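Local coordinates for acyl carrier protein (Leishmania major, PDB 5ZWT) that probably carries growing acyl chains during fatty acid biosynthesis, tethered to a phosphopantetheine arm that is absent from this apo form, at residues 30-35 against 64-69; 9-14 against 48-53. The protein carries 1 engineered substitution. All blocks are in the same frame, centred on the assembly; numbering follows the deposited sequence.

Contact 1: residues 30-35 against 64-69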
# COMPACT_ATOMS: atom_id res chain seq x y z
N SER A 30 5.43 -10.88 14.82
CA SER A 30 4.91 -11.00 16.18
C SER A 30 3.68 -11.89 16.21
O SER A 30 2.76 -11.73 15.40
CB SER A 30 4.58 -9.62 16.75
OG SER A 30 5.77 -8.87 16.94
N HIS A 31 3.68 -12.85 17.13
CA HIS A 31 2.51 -13.66 17.44
C HIS A 31 1.76 -12.99 18.57
O HIS A 31 2.35 -12.60 19.58
CB HIS A 31 2.91 -15.08 17.84
CG HIS A 31 3.44 -15.91 16.71
ND1 HIS A 31 2.80 -17.05 16.25
CD2 HIS A 31 4.57 -15.80 15.97
CE1 HIS A 31 3.49 -17.58 15.27
NE2 HIS A 31 4.57 -16.84 15.08
N PHE A 32 0.44 -12.86 18.40
CA PHE A 32 -0.32 -12.03 19.33
C PHE A 32 -0.15 -12.53 20.77
O PHE A 32 0.10 -11.73 21.68
CB PHE A 32 -1.79 -12.01 18.93
CG PHE A 32 -2.06 -11.34 17.60
CD1 PHE A 32 -1.19 -10.39 17.10
CD2 PHE A 32 -3.18 -11.67 16.86
CE1 PHE A 32 -1.42 -9.78 15.87
CE2 PHE A 32 -3.44 -11.05 15.65
CZ PHE A 32 -2.55 -10.10 15.15
N VAL A 33 -0.21 -13.84 20.97
CA VAL A 33 -0.18 -14.39 22.33
C VAL A 33 1.24 -14.61 22.82
O VAL A 33 1.64 -14.06 23.86
CB VAL A 33 -0.98 -15.70 22.38
CG1 VAL A 33 -0.92 -16.30 23.77
CG2 VAL A 33 -2.42 -15.48 21.97
N LYS A 34 2.06 -15.38 22.10
CA LYS A 34 3.36 -15.72 22.68
C LYS A 34 4.32 -14.54 22.68
O LYS A 34 5.15 -14.45 23.60
CB LYS A 34 3.98 -16.93 21.98
CG LYS A 34 4.10 -16.88 20.47
CD LYS A 34 4.90 -18.09 19.95
CE LYS A 34 4.98 -18.13 18.42
NZ LYS A 34 6.21 -17.48 17.85
N ASP A 35 4.17 -13.57 21.77
CA ASP A 35 5.09 -12.43 21.71
C ASP A 35 4.52 -11.16 22.31
O ASP A 35 5.26 -10.41 22.94
CB ASP A 35 5.50 -12.10 20.26
CG ASP A 35 6.30 -13.20 19.60
OD1 ASP A 35 7.29 -13.65 20.21
OD2 ASP A 35 5.95 -13.58 18.47
N GLU A 64 -10.64 -16.39 13.05
CA GLU A 64 -10.08 -17.29 14.06
C GLU A 64 -8.66 -17.72 13.73
O GLU A 64 -7.88 -18.01 14.64
CB GLU A 64 -10.95 -18.55 14.20
CG GLU A 64 -12.42 -18.33 14.58
CD GLU A 64 -13.24 -19.62 14.55
OE1 GLU A 64 -12.73 -20.65 14.07
OE2 GLU A 64 -14.41 -19.59 14.99
N LYS A 65 -8.30 -17.76 12.45
CA LYS A 65 -6.97 -18.18 12.05
C LYS A 65 -5.92 -17.09 12.24
O LYS A 65 -4.72 -17.40 12.23
CB LYS A 65 -6.98 -18.64 10.60
N ILE A 66 -6.34 -15.84 12.43
CA ILE A 66 -5.42 -14.70 12.52
C ILE A 66 -4.89 -14.63 13.95
O ILE A 66 -5.56 -14.12 14.85
CB ILE A 66 -6.10 -13.39 12.11
CG1 ILE A 66 -6.71 -13.51 10.71
CG2 ILE A 66 -5.11 -12.26 12.17
CD1 ILE A 66 -7.26 -12.20 10.13
N GLN A 67 -3.66 -15.12 14.17
CA GLN A 67 -3.06 -15.12 15.50
C GLN A 67 -1.68 -14.47 15.54
O GLN A 67 -0.99 -14.55 16.56
CB GLN A 67 -2.97 -16.56 16.05
CG GLN A 67 -4.31 -17.23 16.29
CD GLN A 67 -5.09 -16.56 17.41
OE1 GLN A 67 -4.51 -16.02 18.35
NE2 GLN A 67 -6.42 -16.65 17.35
N SER A 68 -1.26 -13.84 14.45
CA SER A 68 0.05 -13.23 14.38
C SER A 68 -0.02 -12.18 13.29
O SER A 68 -0.95 -12.16 12.47
CB SER A 68 1.13 -14.26 14.05
OG SER A 68 0.97 -14.70 12.71
N ILE A 69 1.00 -11.32 13.24
CA ILE A 69 1.05 -10.33 12.17
C ILE A 69 1.24 -11.00 10.81
O ILE A 69 0.59 -10.58 9.84
CB ILE A 69 2.10 -9.25 12.47
CG1 ILE A 69 1.58 -8.41 13.67
CG2 ILE A 69 2.37 -8.38 11.24
CD1 ILE A 69 2.36 -7.14 13.92
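Phe32 lies with one face of its ring over the peptide that joins Gln67 to Ser68, and two bonds tie the backbones beneath it. Its own amide N gives a hydrogen bond of 2.9 Å to Gln67 O, and Ile69 N gives one of 2.8 Å to Ser30 O; together they make a single beta bridge of His31 with Ser68. With CG beside the backbone N (chi1 -65°), the ring turns back so that Phe32 CD2 lies 3.4 Å from Gln67 C. The far end of the ring fits between two branched aliphatics: CE2 meets Ile66 CG2 at 4.0 Å, while CE1 meets Ile69 CG1. Val43 and Val46 of helix 40-53 also touch it, so a large apolar residue suits the place. The Gln67 side chain starts away from 30-35 and folds back, NE2 weakly bonded to Glu64 O and OE1 near Val33 CG2, while Asp71 OD2 holds its backbone N. Ser68 is small enough for the close bridge: its CB sits over one face of the His31 imidazole, 4.0 Å from the centroid, a CH-pi contact, with Lys34 CE over the opposite face, and its OG caps helix 69-78 by bonding Asp71 N. Two backbone bonds thus pin the loops together, and the ring laid over the Gln67-Ser68 peptide would be expected to limit water's access to it.

Contact 2: residues 9-14 against 48-53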
# COMPACT_ATOMS: atom_id res chain seq x y z
N THR A 9 2.82 -2.55 6.56
CA THR A 9 3.02 -1.25 7.19
C THR A 9 1.77 -0.80 7.93
O THR A 9 1.83 -0.25 9.04
CB THR A 9 3.39 -0.22 6.12
OG1 THR A 9 4.61 -0.60 5.46
CG2 THR A 9 3.54 1.17 6.72
N ARG A 10 0.61 -1.03 7.33
CA ARG A 10 -0.59 -0.58 8.01
C ARG A 10 -0.99 -1.54 9.12
O ARG A 10 -1.49 -1.10 10.16
CB ARG A 10 -1.71 -0.37 6.99
CG ARG A 10 -1.41 0.78 6.02
CD ARG A 10 -2.32 0.74 4.81
NE ARG A 10 -3.73 0.72 5.17
CZ ARG A 10 -4.72 0.52 4.30
NH1 ARG A 10 -4.43 0.32 3.02
NH2 ARG A 10 -5.98 0.51 4.70
N VAL A 11 -0.73 -2.85 8.97
CA VAL A 11 -1.02 -3.74 10.10
C VAL A 11 -0.13 -3.42 11.28
O VAL A 11 -0.59 -3.42 12.44
CB VAL A 11 -0.89 -5.22 9.68
CG1 VAL A 11 -1.02 -6.12 10.93
CG2 VAL A 11 -1.98 -5.57 8.69
N LEU A 12 1.15 -3.10 11.03
CA LEU A 12 2.07 -2.82 12.13
C LEU A 12 1.58 -1.64 12.94
O LEU A 12 1.66 -1.66 14.17
CB LEU A 12 3.49 -2.55 11.61
CG LEU A 12 4.31 -3.74 11.09
CD1 LEU A 12 5.57 -3.24 10.41
CD2 LEU A 12 4.67 -4.70 12.21
N GLU A 13 1.03 -0.62 12.27
CA GLU A 13 0.61 0.56 13.01
C GLU A 13 -0.68 0.32 13.76
O GLU A 13 -0.86 0.83 14.89
CB GLU A 13 0.46 1.76 12.06
CG GLU A 13 1.01 3.08 12.62
CD GLU A 13 2.50 3.02 12.89
OE1 GLU A 13 3.25 2.51 12.02
OE2 GLU A 13 2.93 3.47 13.97
N VAL A 14 -1.57 -0.51 13.21
CA VAL A 14 -2.76 -0.90 13.96
C VAL A 14 -2.36 -1.61 15.24
O VAL A 14 -2.87 -1.31 16.33
CB VAL A 14 -3.69 -1.78 13.10
CG1 VAL A 14 -4.81 -2.37 13.96
CG2 VAL A 14 -4.27 -0.95 11.96
N PHE A 48 -10.61 -6.67 15.00
CA PHE A 48 -11.62 -5.68 14.61
C PHE A 48 -10.96 -4.39 14.12
O PHE A 48 -11.39 -3.82 13.11
CB PHE A 48 -12.57 -5.40 15.78
CG PHE A 48 -13.56 -4.26 15.53
CD1 PHE A 48 -14.69 -4.47 14.74
CD2 PHE A 48 -13.38 -3.02 16.10
CE1 PHE A 48 -15.62 -3.43 14.52
CE2 PHE A 48 -14.29 -1.97 15.86
CZ PHE A 48 -15.41 -2.18 15.09
N ALA A 49 -9.88 -3.95 14.78
CA ALA A 49 -9.18 -2.75 14.32
C ALA A 49 -8.55 -2.97 12.95
O ALA A 49 -8.44 -2.02 12.14
CB ALA A 49 -8.13 -2.33 15.33
N ILE A 50 -8.10 -4.19 12.66
CA ILE A 50 -7.63 -4.53 11.32
C ILE A 50 -8.78 -4.49 10.32
O ILE A 50 -8.62 -4.03 9.18
CB ILE A 50 -6.93 -5.91 11.34
CG1 ILE A 50 -5.62 -5.82 12.12
CG2 ILE A 50 -6.68 -6.43 9.93
CD1 ILE A 50 -4.95 -7.18 12.36
N GLU A 51 -9.98 -4.93 10.74
CA GLU A 51 -11.13 -4.87 9.84
C GLU A 51 -11.45 -3.43 9.49
O GLU A 51 -11.83 -3.13 8.35
CB GLU A 51 -12.37 -5.53 10.45
CG GLU A 51 -12.34 -7.05 10.61
CD GLU A 51 -13.67 -7.58 11.10
OE1 GLU A 51 -14.25 -8.48 10.44
OE2 GLU A 51 -14.18 -7.04 12.11
N GLN A 52 -11.32 -2.52 10.46
CA GLN A 52 -11.64 -1.12 10.22
C GLN A 52 -10.53 -0.41 9.47
O GLN A 52 -10.80 0.54 8.72
CB GLN A 52 -11.91 -0.40 11.55
CG GLN A 52 -13.21 -0.81 12.24
CD GLN A 52 -14.44 -0.55 11.36
OE1 GLN A 52 -15.14 -1.48 10.94
NE2 GLN A 52 -14.71 0.73 11.08
N GLU A 53 -9.28 -0.83 9.65
CA GLU A 53 -8.20 -0.20 8.91
C GLU A 53 -8.33 -0.49 7.42
O GLU A 53 -8.14 0.41 6.59
CB GLU A 53 -6.84 -0.67 9.44
CG GLU A 53 -5.66 -0.31 8.54
CD GLU A 53 -5.43 1.21 8.45
OE1 GLU A 53 -4.77 1.64 7.49
OE2 GLU A 53 -5.90 1.97 9.33
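Helices 9-14 and 48-53 pass at an axial distance of 10.0 Å with their N-to-C directions 135° apart, and Val14 and Ile50 have the nearest CA atoms. Val14 fills the space between the two backbones with its two methyls turned to different neighbours: CG1 to Ala49 and Ile50, CG2 to Glu53. CG1, anti to the backbone N, touches Ala49 CB at 3.6 Å and also lies 4.0 Å from Ile50 CG1. CG2 rests against the aliphatic part of Glu53, 3.6 Å from its CB. A branched but short residue suits this spot, and the single methyl of Ala49 lets the valine come close to the helix surface. One turn earlier, Val11 CG1 reaches the end of Ile50, CD1, at 4.3 Å. Ile50 also packs on Ala72 and Ile76, and Val11 on Val73, so both residues face helix 69-78 as well.

The polar side of the interface belongs to Arg10 and Glu53, which form a salt bridge. Arg10 NE donates to Glu53 OE1 at 2.7 Å, nearly in the guanidinium plane and onto the anti lone pair of that oxygen, although the carboxylate plane is turned 77° from the guanidinium. The bend of the arginine chain at chi3 (55°) swings the group round to this approach. NH2 adds two weak bonds, one to OE1 and one to Glu53 O. NH1 is taken by Lys83 O and by a salt bridge to Asp6 of the second subunit, while OE1 also receives Gly1 N of that subunit, a residue that probably remains from a tag. Arg10 would be expected to favour the ionised carboxylate. A hydrophobic seam closed by a charged pair at one end joins two helices here, as in the helical bundle of acyl carrier proteins.

How the contacts relate
The centres of contacts 1 and 2 lie 14 Å apart, and their segments alternate along the chain: 9-14, 30-35, 48-53, 64-69, so the chain spans they close overlap. Contact 2 joins helices 3-16 and 40-53, whereas contact 1 ties the loop between those helices to the residues leading into helix 69-78. They meet at Ile69, whose CD1 packs 3.8 Å from Leu12 CD2 and whose CG2 faces Val11. All four segments belong to the phosphopantetheine-attachment domain family. Loop bridge and helix pair thus share the core between the helices, in which carrier proteins of this kind can take up an acyl chain; in this protein the apo form is closed and the holo form open.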